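Local coordinates for lipoprotein (Colwellia psychrerythraea, PDB 3O0Y) that is of unknown function but is a putative bacterial lipoprotein of the DUF885 family, placed in the peptidase MA clan, at residues A[163-168]-A[240-245]; A[431-436]-A[485-490]; A[196-201]-A[542-547]; A[561-566]-A[596-601]. All blocks are in the same frame, centred on the assembly; numbering follows the deposited sequence.

Contact 1 (A[163-168]-A[240-245])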
loop_
_atom_site.group_PDB
_atom_site.type_symbol
_atom_site.label_atom_id
_atom_site.label_comp_id
_atom_site.label_asym_id
_atom_site.label_seq_id
_atom_site.Cartn_x
_atom_site.Cartn_y
_atom_site.Cartn_z
ATOM N N GLU A 163 9.446 13.815 -23.213
ATOM C CA GLU A 163 8.829 12.807 -22.324
ATOM C C GLU A 163 8.578 11.481 -23.041
ATOM O O GLU A 163 8.791 10.433 -22.476
ATOM C CB GLU A 163 7.563 13.350 -21.722
ATOM C CG GLU A 163 7.828 14.470 -20.687
ATOM C CD GLU A 163 6.582 15.170 -20.150
ATOM O OE1 GLU A 163 5.412 14.880 -20.525
ATOM O OE2 GLU A 163 6.778 16.019 -19.261
ATOM N N ALA A 164 8.205 11.503 -24.318
ATOM C CA ALA A 164 8.072 10.243 -25.053
ATOM C C ALA A 164 9.395 9.524 -25.127
ATOM O O ALA A 164 9.470 8.307 -25.019
ATOM C CB ALA A 164 7.572 10.516 -26.472
ATOM N N LEU A 165 10.441 10.274 -25.352
ATOM C CA LEU A 165 11.765 9.694 -25.485
ATOM C C LEU A 165 12.241 9.151 -24.119
ATOM O O LEU A 165 12.886 8.103 -24.052
ATOM C CB LEU A 165 12.747 10.699 -26.056
ATOM C CG LEU A 165 12.574 11.031 -27.570
ATOM C CD1 LEU A 165 13.445 12.221 -27.980
ATOM C CD2 LEU A 165 12.866 9.806 -28.461
ATOM N N ASP A 166 11.898 9.810 -23.028
ATOM C CA ASP A 166 12.191 9.202 -21.698
ATOM C C ASP A 166 11.567 7.802 -21.452
ATOM O O ASP A 166 12.177 6.890 -20.816
ATOM C CB ASP A 166 11.726 10.098 -20.570
ATOM C CG ASP A 166 12.499 11.424 -20.456
ATOM O OD1 ASP A 166 13.594 11.554 -21.009
ATOM O OD2 ASP A 166 11.946 12.373 -19.826
ATOM N N TYR A 167 10.363 7.618 -21.989
ATOM C CA TYR A 167 9.647 6.329 -21.911
ATOM C C TYR A 167 10.384 5.267 -22.717
ATOM O O TYR A 167 10.617 4.159 -22.233
ATOM C CB TYR A 167 8.213 6.574 -22.418
ATOM C CG TYR A 167 7.191 5.500 -22.296
ATOM C CD1 TYR A 167 6.485 5.328 -21.121
ATOM C CD2 TYR A 167 6.927 4.627 -23.361
ATOM C CE1 TYR A 167 5.406 4.386 -21.043
ATOM C CE2 TYR A 167 5.853 3.718 -23.297
ATOM C CZ TYR A 167 5.153 3.565 -22.126
ATOM O OH TYR A 167 4.131 2.649 -22.034
ATOM N N ILE A 168 10.853 5.646 -23.908
ATOM C CA ILE A 168 11.590 4.741 -24.773
ATOM C C ILE A 168 12.905 4.306 -24.156
ATOM O O ILE A 168 13.283 3.114 -24.193
ATOM C CB ILE A 168 11.753 5.384 -26.189
ATOM C CG1 ILE A 168 10.392 5.364 -26.873
ATOM C CG2 ILE A 168 12.806 4.639 -27.039
ATOM C CD1 ILE A 168 10.280 6.404 -28.015
ATOM N N GLN A 240 3.688 8.535 -35.142
ATOM C CA GLN A 240 3.835 7.155 -35.650
ATOM C C GLN A 240 5.238 6.659 -35.459
ATOM O O GLN A 240 5.438 5.494 -35.113
ATOM C CB GLN A 240 3.431 7.021 -37.154
ATOM C CG GLN A 240 1.945 7.300 -37.480
ATOM C CD GLN A 240 1.601 7.371 -39.036
ATOM O OE1 GLN A 240 2.489 7.552 -39.910
ATOM N NE2 GLN A 240 0.300 7.239 -39.360
ATOM N N SER A 241 6.224 7.494 -35.742
ATOM C CA SER A 241 7.614 7.077 -35.569
ATOM C C SER A 241 7.926 6.725 -34.110
ATOM O O SER A 241 8.636 5.754 -33.822
ATOM C CB SER A 241 8.569 8.198 -35.965
ATOM O OG SER A 241 9.926 7.843 -35.656
ATOM N N LEU A 242 7.413 7.530 -33.201
ATOM C CA LEU A 242 7.640 7.198 -31.758
ATOM C C LEU A 242 6.943 5.869 -31.339
ATOM O O LEU A 242 7.535 5.052 -30.639
ATOM C CB LEU A 242 7.217 8.375 -30.899
ATOM C CG LEU A 242 8.079 9.642 -30.984
ATOM C CD1 LEU A 242 7.320 10.886 -30.493
ATOM C CD2 LEU A 242 9.342 9.496 -30.216
ATOM N N ILE A 243 5.735 5.623 -31.826
ATOM C CA ILE A 243 5.021 4.386 -31.539
ATOM C C ILE A 243 5.821 3.196 -32.058
ATOM O O ILE A 243 5.985 2.186 -31.361
ATOM C CB ILE A 243 3.597 4.439 -32.143
ATOM C CG1 ILE A 243 2.756 5.474 -31.415
ATOM C CG2 ILE A 243 2.915 3.084 -32.105
ATOM C CD1 ILE A 243 1.539 5.843 -32.172
ATOM N N THR A 244 6.377 3.305 -33.264
ATOM C CA THR A 244 7.247 2.261 -33.791
ATOM C C THR A 244 8.452 1.986 -32.922
ATOM O O THR A 244 8.858 0.815 -32.746
ATOM C CB THR A 244 7.699 2.601 -35.246
ATOM O OG1 THR A 244 6.511 2.780 -36.015
ATOM C CG2 THR A 244 8.597 1.475 -35.822
ATOM N N GLN A 245 9.042 3.056 -32.403
ATOM C CA GLN A 245 10.176 2.952 -31.493
ATOM C C GLN A 245 9.803 2.238 -30.180
ATOM O O GLN A 245 10.562 1.387 -29.683
ATOM C CB GLN A 245 10.752 4.326 -31.198
ATOM C CG GLN A 245 11.543 4.908 -32.358
ATOM C CD GLN A 245 12.029 6.297 -32.035
ATOM O OE1 GLN A 245 12.850 6.480 -31.128
ATOM N NE2 GLN A 245 11.552 7.285 -32.796
#
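This is a side-by-side helix-helix packing contact, near the outside of the largely helical fold, about 31 Å from the centre of the chain. Helix 161-172 and the long helix 236-268 run almost parallel here, their segment axes 16° apart and 10.4 Å from each other at closest. No hydrogen bond joins residues 163-168 to 240-245; the join is made by aliphatic side chains. Leu-242 is the hub, and its two methyl groups serve different partners. CD1 rests on the methyl of Ala-164, whose small side chain lets the leucine branch come close to helix 161-172, with Ala-164 CB and Leu-242 CD1 4.0 Å apart. CD2 touches two branches, Leu-165 CD2 and Ile-168 CD1, each 3.9 Å away, and both side chains cross the leucine at about a right angle. Leu-165 starts out beside the line between the helices, and its far end swings in to complete this small cluster. A third helix, 219-228, lies against the pair: Phe-224 touches both Ala-164 and Leu-242, and Phe-220 offers its carbonyl oxygen to the hydroxyl of Tyr-167, so the neighbourhood is a three-helix cluster. One turn further along, Ile-168 meets Gln-245, whose amide is turned back along its own helix, where NE2 makes two weak bonds to the carbonyl and hydroxyl of Ser-241. With CG1 anti to the carbonyl carbon (chi1 -72°), Ile-168 sends its CD1 across to Gln-245 CB at 3.8 Å.

Contact 2 (A[431-436]-A[485-490])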
loop_
_atom_site.group_PDB
_atom_site.type_symbol
_atom_site.label_atom_id
_atom_site.label_comp_id
_atom_site.label_asym_id
_atom_site.label_seq_id
_atom_site.Cartn_x
_atom_site.Cartn_y
_atom_site.Cartn_z
ATOM N N GLY A 431 -21.388 -2.880 0.844
ATOM C CA GLY A 431 -19.966 -2.734 1.138
ATOM C C GLY A 431 -19.273 -1.508 0.572
ATOM O O GLY A 431 -18.100 -1.230 0.884
ATOM N N LEU A 432 -19.991 -0.751 -0.249
ATOM C CA LEU A 432 -19.369 0.347 -0.959
ATOM C C LEU A 432 -19.103 1.600 -0.137
ATOM O O LEU A 432 -18.125 2.290 -0.414
ATOM C CB LEU A 432 -20.175 0.648 -2.201
ATOM C CG LEU A 432 -19.623 1.642 -3.208
ATOM C CD1 LEU A 432 -18.264 1.170 -3.755
ATOM C CD2 LEU A 432 -20.667 1.820 -4.440
ATOM N N LYS A 433 -19.982 1.955 0.796
ATOM C CA LYS A 433 -19.725 3.129 1.622
ATOM C C LYS A 433 -18.426 2.933 2.384
ATOM O O LYS A 433 -17.512 3.785 2.310
ATOM C CB LYS A 433 -20.882 3.395 2.608
ATOM C CG LYS A 433 -22.022 4.171 2.058
ATOM C CD LYS A 433 -23.058 4.428 3.222
ATOM C CE LYS A 433 -24.247 5.181 2.805
ATOM N NZ LYS A 433 -25.302 5.261 3.857
ATOM N N THR A 434 -18.254 1.777 3.062
ATOM C CA THR A 434 -17.077 1.646 3.913
ATOM C C THR A 434 -15.797 1.687 3.091
ATOM O O THR A 434 -14.783 2.281 3.492
ATOM C CB THR A 434 -17.166 0.453 4.870
ATOM O OG1 THR A 434 -16.307 0.743 6.001
ATOM C CG2 THR A 434 -16.837 -0.891 4.165
ATOM N N LEU A 435 -15.843 1.067 1.906
ATOM C CA LEU A 435 -14.670 1.071 0.998
ATOM C C LEU A 435 -14.354 2.500 0.598
ATOM O O LEU A 435 -13.188 2.914 0.546
ATOM C CB LEU A 435 -14.922 0.214 -0.193
ATOM C CG LEU A 435 -13.789 0.147 -1.208
ATOM C CD1 LEU A 435 -12.564 -0.541 -0.489
ATOM C CD2 LEU A 435 -14.242 -0.623 -2.449
ATOM N N THR A 436 -15.408 3.262 0.331
ATOM C CA THR A 436 -15.255 4.611 -0.152
ATOM C C THR A 436 -14.705 5.558 0.943
ATOM O O THR A 436 -13.851 6.465 0.671
ATOM C CB THR A 436 -16.563 5.114 -0.741
ATOM O OG1 THR A 436 -16.939 4.300 -1.871
ATOM C CG2 THR A 436 -16.511 6.592 -1.071
ATOM N N GLY A 485 -22.596 9.629 11.506
ATOM C CA GLY A 485 -23.965 9.356 11.036
ATOM C C GLY A 485 -24.082 9.006 9.593
ATOM O O GLY A 485 -25.192 9.012 9.091
ATOM N N MET A 486 -22.999 8.481 8.973
ATOM C CA MET A 486 -23.091 8.120 7.576
ATOM C C MET A 486 -23.954 6.851 7.322
ATOM O O MET A 486 -24.267 6.558 6.165
ATOM C CB MET A 486 -21.710 7.942 6.980
ATOM C CG MET A 486 -20.946 9.245 6.868
ATOM S SD MET A 486 -21.814 10.577 5.825
ATOM C CE MET A 486 -22.077 11.453 7.159
ATOM N N TYR A 487 -24.256 6.066 8.375
ATOM C CA TYR A 487 -25.124 4.921 8.258
ATOM C C TYR A 487 -26.508 5.106 8.873
ATOM O O TYR A 487 -27.221 4.131 9.115
ATOM C CB TYR A 487 -24.401 3.676 8.798
ATOM C CG TYR A 487 -23.112 3.392 8.048
ATOM C CD1 TYR A 487 -23.136 2.699 6.841
ATOM C CD2 TYR A 487 -21.904 3.826 8.524
ATOM C CE1 TYR A 487 -22.016 2.458 6.162
ATOM C CE2 TYR A 487 -20.752 3.617 7.819
ATOM C CZ TYR A 487 -20.812 2.879 6.646
ATOM O OH TYR A 487 -19.648 2.632 5.947
ATOM N N GLU A 488 -26.896 6.345 9.069
ATOM C CA GLU A 488 -28.270 6.633 9.457
ATOM C C GLU A 488 -29.232 5.949 8.463
ATOM O O GLU A 488 -29.111 6.105 7.249
ATOM C CB GLU A 488 -28.465 8.164 9.518
ATOM C CG GLU A 488 -29.915 8.536 9.833
ATOM C CD GLU A 488 -30.250 10.070 9.646
ATOM O OE1 GLU A 488 -31.340 10.470 10.129
ATOM O OE2 GLU A 488 -29.473 10.849 9.003
ATOM N N ASN A 489 -30.213 5.206 8.976
ATOM C CA ASN A 489 -31.212 4.584 8.107
ATOM C C ASN A 489 -30.515 3.609 7.136
ATOM O O ASN A 489 -30.984 3.408 6.025
ATOM C CB ASN A 489 -32.089 5.604 7.400
ATOM C CG ASN A 489 -32.822 6.516 8.413
ATOM O OD1 ASN A 489 -33.072 6.100 9.532
ATOM N ND2 ASN A 489 -33.035 7.783 8.053
ATOM N N ASP A 490 -29.399 3.020 7.568
ATOM C CA ASP A 490 -28.629 2.146 6.689
ATOM C C ASP A 490 -27.988 0.966 7.398
ATOM O O ASP A 490 -26.757 0.844 7.465
ATOM C CB ASP A 490 -27.617 2.935 5.855
ATOM C CG ASP A 490 -26.921 2.107 4.757
ATOM O OD1 ASP A 490 -27.349 0.981 4.404
ATOM O OD2 ASP A 490 -25.913 2.620 4.209
HETATM O O HOH W 1 -27.471 6.853 5.377
HETATM O O HOH W 2 -17.295 3.001 7.156
#
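Turn 485-490, which links helices 467-483 and 491-515, is tied through Lys-433 to the start of helix 432-439. Fully extended beyond CG, Lys-433 delivers its ammonium to two acceptors. NZ bonds to Met-486 O at 2.8 Å, nearly along the C=O axis (164°). It also forms a salt bridge with Asp-490 OD2 at 2.7 Å, meeting the carboxylate on its anti side, 22° out of plane. A water bonded weakly to NZ donates to Glu-488 O. The lysine CD slides past the Tyr-487 ring, 3.7 Å from Tyr-487 CE1. The Tyr-487 hydroxyl approaches Thr-434, and a water in the plane of the ring links Tyr-487 OH to Thr-434 OG1, a hydroxyl also bonded to Glu-478. A methionine in place of Lys-433 would probably leave the Met-486 carbonyl and the Asp-490 carboxylate without their shared cation and set the turn freer to shift. Asp-490 OD1 takes the backbone N-H of Gly-493. This is a short interhelical connection: a Schellman motif at Gly-485 ends helix 467-483, a type I turn (Gly-485 to Glu-488) and a type II turn (Tyr-487 to Asp-490) follow, and Asp-490 N-caps helix 491-515.

Contact 3 (A[196-201]-A[542-547]). With SO4 (sulfate ion), chain D.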
loop_
_atom_site.group_PDB
_atom_site.type_symbol
_atom_site.label_atom_id
_atom_site.label_comp_id
_atom_site.label_asym_id
_atom_site.label_seq_id
_atom_site.Cartn_x
_atom_site.Cartn_y
_atom_site.Cartn_z
ATOM N N SER A 196 7.901 -19.739 -1.387
ATOM C CA SER A 196 7.123 -20.931 -1.478
ATOM C C SER A 196 6.763 -21.229 -2.928
ATOM O O SER A 196 6.793 -20.350 -3.811
ATOM C CB SER A 196 5.863 -20.893 -0.667
ATOM O OG SER A 196 4.921 -20.034 -1.324
ATOM N N LYS A 197 6.450 -22.508 -3.178
ATOM C CA LYS A 197 6.028 -22.930 -4.526
ATOM C C LYS A 197 4.851 -22.123 -5.035
ATOM O O LYS A 197 4.864 -21.648 -6.154
ATOM C CB LYS A 197 5.677 -24.423 -4.545
ATOM C CG LYS A 197 6.914 -25.343 -4.412
ATOM C CD LYS A 197 6.575 -26.860 -4.494
ATOM C CE LYS A 197 7.763 -27.775 -4.102
ATOM N NZ LYS A 197 9.025 -27.591 -4.959
ATOM N N VAL A 198 3.865 -21.906 -4.172
ATOM C CA VAL A 198 2.680 -21.129 -4.498
ATOM C C VAL A 198 3.047 -19.694 -4.945
ATOM O O VAL A 198 2.459 -19.159 -5.925
ATOM C CB VAL A 198 1.662 -21.206 -3.344
ATOM C CG1 VAL A 198 0.590 -20.072 -3.450
ATOM C CG2 VAL A 198 0.932 -22.561 -3.299
ATOM N N THR A 199 3.946 -19.059 -4.211
ATOM C CA THR A 199 4.340 -17.674 -4.506
ATOM C C THR A 199 5.096 -17.636 -5.822
ATOM O O THR A 199 4.785 -16.827 -6.684
ATOM C CB THR A 199 5.218 -17.073 -3.408
ATOM O OG1 THR A 199 4.476 -17.091 -2.182
ATOM C CG2 THR A 199 5.688 -15.623 -3.752
ATOM N N LEU A 200 6.047 -18.546 -6.000
ATOM C CA LEU A 200 6.773 -18.632 -7.237
ATOM C C LEU A 200 5.886 -18.964 -8.452
ATOM O O LEU A 200 6.092 -18.413 -9.538
ATOM C CB LEU A 200 7.949 -19.594 -7.081
ATOM C CG LEU A 200 9.166 -19.447 -7.973
ATOM C CD1 LEU A 200 9.743 -18.023 -8.027
ATOM C CD2 LEU A 200 10.221 -20.426 -7.478
ATOM N N GLN A 201 4.922 -19.867 -8.288
ATOM C CA GLN A 201 4.017 -20.237 -9.359
ATOM C C GLN A 201 3.175 -19.034 -9.731
ATOM O O GLN A 201 2.862 -18.837 -10.903
ATOM C CB GLN A 201 3.096 -21.380 -8.932
ATOM C CG GLN A 201 3.809 -22.721 -8.764
ATOM C CD GLN A 201 2.953 -23.812 -8.133
ATOM O OE1 GLN A 201 2.166 -23.573 -7.189
ATOM N NE2 GLN A 201 3.139 -25.043 -8.630
ATOM N N GLU A 542 -6.003 -13.033 -1.075
ATOM C CA GLU A 542 -5.560 -12.452 0.158
ATOM C C GLU A 542 -4.533 -13.314 0.873
ATOM O O GLU A 542 -3.454 -12.838 1.310
ATOM C CB GLU A 542 -6.740 -12.205 1.080
ATOM C CG GLU A 542 -7.722 -11.203 0.578
ATOM C CD GLU A 542 -7.244 -9.802 0.673
ATOM O OE1 GLU A 542 -6.539 -9.417 1.660
ATOM O OE2 GLU A 542 -7.565 -9.092 -0.280
ATOM N N ILE A 543 -4.859 -14.585 1.066
ATOM C CA ILE A 543 -3.919 -15.474 1.778
ATOM C C ILE A 543 -2.558 -15.532 1.028
ATOM O O ILE A 543 -1.498 -15.403 1.637
ATOM C CB ILE A 543 -4.511 -16.921 1.961
ATOM C CG1 ILE A 543 -5.735 -16.865 2.870
ATOM C CG2 ILE A 543 -3.365 -17.944 2.437
ATOM C CD1 ILE A 543 -5.586 -16.071 4.191
ATOM N N GLU A 544 -2.569 -15.594 -0.307
ATOM C CA GLU A 544 -1.303 -15.578 -1.050
ATOM C C GLU A 544 -0.541 -14.245 -0.950
ATOM O O GLU A 544 0.666 -14.198 -0.922
ATOM C CB GLU A 544 -1.489 -16.019 -2.507
ATOM C CG GLU A 544 -2.039 -17.516 -2.543
ATOM C CD GLU A 544 -2.264 -18.101 -3.907
ATOM O OE1 GLU A 544 -1.896 -17.434 -4.906
ATOM O OE2 GLU A 544 -2.704 -19.280 -3.986
ATOM N N ARG A 545 -1.271 -13.148 -0.867
ATOM C CA ARG A 545 -0.693 -11.840 -0.578
ATOM C C ARG A 545 0.030 -11.904 0.790
ATOM O O ARG A 545 1.169 -11.438 0.894
ATOM C CB ARG A 545 -1.804 -10.763 -0.536
ATOM C CG ARG A 545 -1.462 -9.517 0.220
ATOM C CD ARG A 545 -2.664 -8.559 0.234
ATOM N NE ARG A 545 -2.537 -7.572 1.274
ATOM C CZ ARG A 545 -3.380 -6.568 1.408
ATOM N NH1 ARG A 545 -3.230 -5.730 2.396
ATOM N NH2 ARG A 545 -4.391 -6.453 0.551
ATOM N N TYR A 546 -0.627 -12.433 1.807
ATOM C CA TYR A 546 -0.062 -12.419 3.189
ATOM C C TYR A 546 1.207 -13.227 3.220
ATOM O O TYR A 546 2.199 -12.905 3.915
ATOM C CB TYR A 546 -1.036 -12.925 4.242
ATOM C CG TYR A 546 -2.370 -12.191 4.232
ATOM C CD1 TYR A 546 -2.510 -10.916 3.747
ATOM C CD2 TYR A 546 -3.493 -12.838 4.645
ATOM C CE1 TYR A 546 -3.773 -10.327 3.718
ATOM C CE2 TYR A 546 -4.755 -12.235 4.614
ATOM C CZ TYR A 546 -4.877 -11.027 4.133
ATOM O OH TYR A 546 -6.191 -10.500 4.092
ATOM N N MET A 547 1.199 -14.283 2.425
ATOM C CA MET A 547 2.379 -15.179 2.307
ATOM C C MET A 547 3.580 -14.424 1.696
ATOM O O MET A 547 4.691 -14.626 2.115
ATOM C CB MET A 547 2.074 -16.427 1.478
ATOM C CG MET A 547 1.132 -17.468 2.119
ATOM S SD MET A 547 0.415 -18.751 0.979
ATOM C CE MET A 547 2.000 -19.358 0.248
HETATM S S SO4 D . -6.548 -3.217 1.802
HETATM O O1 SO4 D . -7.301 -3.274 3.084
HETATM O O2 SO4 D . -7.383 -2.606 0.822
HETATM O O3 SO4 D . -5.344 -2.355 1.888
HETATM O O4 SO4 D . -6.011 -4.510 1.473
HETATM O O HOH W 3 0.924 -16.796 -5.090
HETATM O O HOH W 4 1.965 -16.324 -2.433
#
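The methyl CE of Met-547 fits against the first turn of helix 197-210, 3.4 Å from Ser-196 OG, 4.0 Å from Val-198 CG1 and more loosely 4.1 Å from Thr-199 OG1. The bend at chi3 (53°) turns this methyl out of the line of the chain. Beside it, Glu-544 crosses Val-198 at about a right angle, laying its carboxylate on the valine methyl, with Val-198 CG1 3.4 Å from Glu-544 OE2. No direct hydrogen bond spans the two segments, whose axes cross at -103°; two waters do the work. One donates to both Val-198 O and Glu-544 OE1, at 2.9 Å each. The other donates to Glu-544 O and lies 2.6 Å from Thr-199 OG1. On another side of helix 536-548, Arg-545 NH2 bonds to SO4 O4 (2.7 Å) in the guanidinium plane; Arg-504, Arg-507 and Tyr-556 bind the same sulfate, a setting that would probably favour an anion, although this one probably came from the crystallisation liquor. In the second shell, Arg-521 holds Glu-544 OE2 in a salt bridge, fixing the carboxylate against Val-198. The helices thus meet through a methyl, a valine and water bridges, with the glutamate charge answered by Arg-521.

Contact 4 (A[561-566]-A[596-601])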
loop_
_atom_site.group_PDB
_atom_site.type_symbol
_atom_site.label_atom_id
_atom_site.label_comp_id
_atom_site.label_asym_id
_atom_site.label_seq_id
_atom_site.Cartn_x
_atom_site.Cartn_y
_atom_site.Cartn_z
ATOM N N LEU A 561 -6.382 0.023 16.676
ATOM C CA LEU A 561 -6.551 -0.179 18.125
ATOM C C LEU A 561 -5.764 0.861 18.909
ATOM O O LEU A 561 -6.228 1.357 19.919
ATOM C CB LEU A 561 -6.124 -1.601 18.469
ATOM C CG LEU A 561 -7.125 -2.664 18.047
ATOM C CD1 LEU A 561 -6.453 -4.046 18.139
ATOM C CD2 LEU A 561 -8.400 -2.687 18.908
ATOM N N LYS A 562 -4.597 1.226 18.412
ATOM C CA LYS A 562 -3.738 2.186 19.118
ATOM C C LYS A 562 -4.322 3.573 19.010
ATOM O O LYS A 562 -4.354 4.264 20.014
ATOM C CB LYS A 562 -2.332 2.186 18.567
ATOM C CG LYS A 562 -1.356 3.127 19.294
ATOM C CD LYS A 562 -1.273 2.819 20.787
ATOM C CE LYS A 562 -0.275 3.784 21.505
ATOM N NZ LYS A 562 -0.110 3.522 22.953
ATOM N N ILE A 563 -4.785 3.961 17.815
ATOM C CA ILE A 563 -5.476 5.255 17.645
ATOM C C ILE A 563 -6.661 5.359 18.580
ATOM O O ILE A 563 -6.817 6.354 19.272
ATOM C CB ILE A 563 -5.893 5.559 16.139
ATOM C CG1 ILE A 563 -4.609 5.664 15.298
ATOM C CG2 ILE A 563 -6.829 6.839 16.154
ATOM C CD1 ILE A 563 -4.864 5.573 13.744
ATOM N N LEU A 564 -7.504 4.332 18.642
ATOM C CA LEU A 564 -8.627 4.321 19.536
ATOM C C LEU A 564 -8.237 4.341 21.041
ATOM O O LEU A 564 -8.905 5.011 21.877
ATOM C CB LEU A 564 -9.518 3.120 19.201
ATOM C CG LEU A 564 -10.395 3.240 17.960
ATOM C CD1 LEU A 564 -11.128 1.913 17.736
ATOM C CD2 LEU A 564 -11.408 4.396 18.187
ATOM N N SER A 565 -7.155 3.663 21.390
ATOM C CA SER A 565 -6.662 3.668 22.763
ATOM C C SER A 565 -6.186 5.067 23.176
ATOM O O SER A 565 -6.516 5.557 24.274
ATOM C CB SER A 565 -5.486 2.700 22.863
ATOM O OG SER A 565 -5.002 2.734 24.195
ATOM N N LEU A 566 -5.495 5.751 22.253
ATOM C CA LEU A 566 -5.131 7.127 22.466
ATOM C C LEU A 566 -6.310 8.040 22.618
ATOM O O LEU A 566 -6.286 8.948 23.460
ATOM C CB LEU A 566 -4.118 7.605 21.407
ATOM C CG LEU A 566 -2.704 6.960 21.455
ATOM C CD1 LEU A 566 -2.051 7.356 20.106
ATOM C CD2 LEU A 566 -1.855 7.477 22.696
ATOM N N ALA A 596 4.908 5.528 18.785
ATOM C CA ALA A 596 5.545 6.173 19.931
ATOM C C ALA A 596 5.540 7.703 19.758
ATOM O O ALA A 596 5.328 8.433 20.732
ATOM C CB ALA A 596 6.962 5.677 20.104
ATOM N N VAL A 597 5.679 8.179 18.522
ATOM C CA VAL A 597 5.690 9.602 18.273
ATOM C C VAL A 597 4.249 10.146 18.312
ATOM O O VAL A 597 4.013 11.237 18.842
ATOM C CB VAL A 597 6.358 9.920 16.925
ATOM C CG1 VAL A 597 6.193 11.388 16.573
ATOM C CG2 VAL A 597 7.834 9.550 16.968
ATOM N N LEU A 598 3.310 9.431 17.715
ATOM C CA LEU A 598 1.895 9.816 17.820
ATOM C C LEU A 598 1.525 9.942 19.330
ATOM O O LEU A 598 0.895 10.918 19.717
ATOM C CB LEU A 598 1.010 8.777 17.125
ATOM C CG LEU A 598 -0.510 9.080 17.189
ATOM C CD1 LEU A 598 -0.855 10.456 16.605
ATOM C CD2 LEU A 598 -1.284 7.949 16.462
ATOM N N SER A 599 1.990 9.009 20.177
ATOM C CA SER A 599 1.595 9.076 21.625
ATOM C C SER A 599 2.216 10.341 22.252
ATOM O O SER A 599 1.579 10.993 23.069
ATOM C CB SER A 599 2.002 7.858 22.471
ATOM O OG SER A 599 1.548 6.665 21.798
ATOM N N ARG A 600 3.475 10.602 21.915
ATOM C CA ARG A 600 4.158 11.807 22.428
ATOM C C ARG A 600 3.422 13.080 22.033
ATOM O O ARG A 600 3.282 14.005 22.858
ATOM C CB ARG A 600 5.610 11.889 21.923
ATOM C CG ARG A 600 6.230 13.219 22.293
ATOM C CD ARG A 600 7.659 13.335 21.740
ATOM N NE ARG A 600 8.378 12.163 22.178
ATOM C CZ ARG A 600 9.229 11.462 21.445
ATOM N NH1 ARG A 600 9.520 11.796 20.184
ATOM N NH2 ARG A 600 9.813 10.413 22.001
ATOM N N ASN A 601 2.939 13.137 20.779
ATOM C CA ASN A 601 2.195 14.334 20.319
ATOM C C ASN A 601 0.835 14.490 21.003
ATOM O O ASN A 601 0.421 15.606 21.388
ATOM C CB ASN A 601 2.038 14.348 18.782
ATOM C CG ASN A 601 3.363 14.609 18.091
ATOM O OD1 ASN A 601 4.279 15.177 18.719
ATOM N ND2 ASN A 601 3.459 14.296 16.777
#
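Ser-599 OG is the polar atom at the middle of this contact: it hydrogen-bonds to the carbonyl oxygen of Met-595, one turn earlier on its own helix, while two side chains of the facing helix 555-574 approach it. Both bring carbon nearest. Lys-562 CE lies 3.4 Å from Ser-599 OG, and Leu-566 CD2 lies 3.6 Å from the same oxygen. The lysine gets there through a kink at chi2 (57°), which folds an otherwise extended chain over toward the serine. Leu-566 divides its two branches between adjacent residues of helix 595-608: CD2 takes the serine, and CD1 sits 3.7 Å from Leu-598 CG. Leu-598, with CG anti to the backbone N (chi1 179°), points its CD2 further across to Ile-563, where it stands 4.2 Å from Ile-563 CG1, the two side chains crossing at about a right angle. Cut back to alanine, Leu-566 would lose both branches, which is likely to leave Leu-598 without its nearest partner across the contact and uncover one side of Ser-599. The segment axes run 15° from parallel and 11.0 Å apart. Ile-563 also touches Tyr-476 of helix 467-483, and on the far side Arg-600 and Asn-601 bond to Asn-104 of helix 100-117. The serine hydroxyl bonds within its own helix and no hydrogen bond crosses between the segments; the join is van der Waals packing, mostly apolar.

In the fold
The four contacts are spread through one chain and none touches another. Contact 1 lies to one side, with its centre 49 Å from contact 4 across the chain's centre. Contacts 2 and 4 have centres 26 Å apart, and contacts 2 and 3 come within about 10 Å at nearest atoms. Along the chain, contacts 1 and 3 interleave, contact 2 falls between the two halves of contact 3, and contact 4 follows last. Helix 236-268 of contact 1 also touches Leu-200 of contact 3; 467-483 leads into the turn of contact 2 and touches contact 4; 491-515 starts at that turn and packs against helix 536-548 of contact 3. Contact 3 joins a helix from the first third of the chain to one near its end.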